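Local structure of serine hydrolase CCSP0084 (Cycloclasticus sp. P1, 4I3F) at residues T29-T34 / Q88-P93. The protein is a serine hydrolase of the alpha/beta hydrolase fold, probably cleaving carbon-carbon bonds of meta-cleavage products from aromatic degradation and also acting as an esterase. Numbering follows the deposited sequence.
Sequences TGSFNT and QHNCPP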
# COMPACT_ATOMS: atom_id res chain seq x y z
N THR A 29 -12.53 -5.26 -13.52
CA THR A 29 -12.10 -3.87 -13.46
C THR A 29 -11.36 -3.58 -14.74
O THR A 29 -10.15 -3.82 -14.84
CB THR A 29 -11.18 -3.60 -12.25
OG1 THR A 29 -10.13 -4.58 -12.23
CG2 THR A 29 -11.97 -3.71 -10.94
N GLY A 30 -12.08 -3.08 -15.73
CA GLY A 30 -11.50 -2.85 -17.04
C GLY A 30 -11.18 -4.15 -17.75
O GLY A 30 -12.04 -5.02 -17.87
N SER A 31 -9.93 -4.30 -18.19
CA SER A 31 -9.55 -5.42 -19.04
C SER A 31 -9.14 -6.67 -18.26
O SER A 31 -8.78 -7.69 -18.86
CB SER A 31 -8.41 -5.01 -19.98
OG SER A 31 -7.29 -4.56 -19.24
N PHE A 32 -9.18 -6.60 -16.93
CA PHE A 32 -8.79 -7.75 -16.12
C PHE A 32 -9.66 -7.86 -14.87
O PHE A 32 -10.40 -6.92 -14.55
CB PHE A 32 -7.31 -7.62 -15.70
CG PHE A 32 -7.02 -6.40 -14.88
CD1 PHE A 32 -6.95 -6.49 -13.50
CD2 PHE A 32 -6.84 -5.16 -15.49
CE1 PHE A 32 -6.70 -5.36 -12.74
CE2 PHE A 32 -6.58 -4.03 -14.73
CZ PHE A 32 -6.51 -4.13 -13.35
N ASN A 33 -9.57 -8.98 -14.16
CA ASN A 33 -10.31 -9.14 -12.91
C ASN A 33 -9.51 -8.76 -11.68
O ASN A 33 -8.32 -9.06 -11.58
CB ASN A 33 -10.82 -10.57 -12.77
CG ASN A 33 -11.98 -10.86 -13.69
OD1 ASN A 33 -12.87 -10.03 -13.86
ND2 ASN A 33 -11.97 -12.04 -14.30
N THR A 34 -10.19 -8.12 -10.73
CA THR A 34 -9.58 -7.78 -9.45
C THR A 34 -10.07 -8.71 -8.34
O THR A 34 -11.27 -8.91 -8.17
CB THR A 34 -9.89 -6.33 -9.05
OG1 THR A 34 -9.11 -5.45 -9.87
CG2 THR A 34 -9.53 -6.08 -7.59
N GLN A 88 -3.88 -10.54 -11.45
CA GLN A 88 -2.95 -10.48 -12.57
C GLN A 88 -3.53 -9.67 -13.73
O GLN A 88 -4.69 -9.81 -14.09
CB GLN A 88 -2.54 -11.88 -13.00
CG GLN A 88 -1.79 -12.62 -11.90
CD GLN A 88 -0.55 -11.87 -11.44
OE1 GLN A 88 0.39 -11.67 -12.21
NE2 GLN A 88 -0.53 -11.46 -10.17
N HIS A 89 -2.68 -8.82 -14.30
CA HIS A 89 -3.09 -7.99 -15.43
C HIS A 89 -3.12 -8.85 -16.68
O HIS A 89 -2.40 -9.84 -16.79
CB HIS A 89 -2.14 -6.79 -15.60
CG HIS A 89 -2.70 -5.70 -16.45
ND1 HIS A 89 -2.50 -5.63 -17.81
CD2 HIS A 89 -3.45 -4.62 -16.13
CE1 HIS A 89 -3.11 -4.57 -18.29
NE2 HIS A 89 -3.70 -3.93 -17.29
N ASN A 90 -3.98 -8.48 -17.62
CA ASN A 90 -4.17 -9.26 -18.83
C ASN A 90 -3.08 -9.05 -19.87
O ASN A 90 -2.88 -9.90 -20.75
CB ASN A 90 -5.54 -8.93 -19.44
CG ASN A 90 -5.66 -7.47 -19.82
OD1 ASN A 90 -5.70 -7.12 -21.01
ND2 ASN A 90 -5.73 -6.60 -18.83
N CYS A 91 -2.38 -7.92 -19.79
CA CYS A 91 -1.36 -7.55 -20.78
C CYS A 91 -0.37 -6.63 -20.07
O CYS A 91 -0.32 -5.42 -20.33
CB CYS A 91 -2.02 -6.82 -21.96
SG CYS A 91 -1.20 -6.97 -23.56
N PRO A 92 0.42 -7.19 -19.15
CA PRO A 92 1.28 -6.38 -18.29
C PRO A 92 2.30 -5.60 -19.10
O PRO A 92 3.00 -6.17 -19.92
CB PRO A 92 2.00 -7.42 -17.42
CG PRO A 92 1.95 -8.69 -18.20
CD PRO A 92 0.64 -8.64 -18.96
N PRO A 93 2.36 -4.28 -18.88
CA PRO A 93 3.37 -3.49 -19.59
C PRO A 93 4.67 -3.48 -18.79
O PRO A 93 4.71 -4.06 -17.70
CB PRO A 93 2.77 -2.09 -19.56
CG PRO A 93 2.09 -2.03 -18.21
CD PRO A 93 1.51 -3.45 -18.01
O HOH W 1 -6.89 -10.96 -13.00
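Phe32 and Ser31, at the beta-hairpin that opens this alpha/beta hydrolase fold, meet His89 and Asn90 of the loop between strand 75-79 and helix 96-113, a surface contact that ties the N-terminal hairpin, at one edge of the sheet, to a connecting loop. The hairpin joins strands 23-29 and 32-39 through a type II' turn from Thr29 to Phe32, with Gly30 at positive phi and the turn closed by Thr29 N to Phe32 O at 2.9 Å.

The nonpolar share belongs to two rings. Phe32 offers the CD2-CE2 side of its ring to CD2 of His89, with CE2 to CD2 at 3.5 Å; the planes are inclined by 45°, an oblique pairing of rings. His89 CG lies anti to the backbone N (chi1 -163°), which brings the ring's CD2 to Phe32 although CB itself does not head toward the hairpin. From within its own loop, Cys91 N donates to His89 ND1 at 3.0 Å, restraining the ring's rotation, while Ile102 of helix 96-113 packs against the His89 side chain. Phe32 also touches Ala82.

Polar links come in two forms. Water 1 bridges the backbones, donating to Asn33 O at 2.8 Å and to Gln88 O at 2.7 Å, and so joins two carbonyls that could not bond each other directly. The direct bond is made by side chains: Asn90, its amide plane nearly parallel to the Phe32 ring, lays ND2 over one face of the His89 imidazole, nearer its rim than its centre, and gives a proton to Ser31 OG, 2.6 Å from ND2, along a bent path (131°) with the hydroxyl oxygen tilted out of the amide plane.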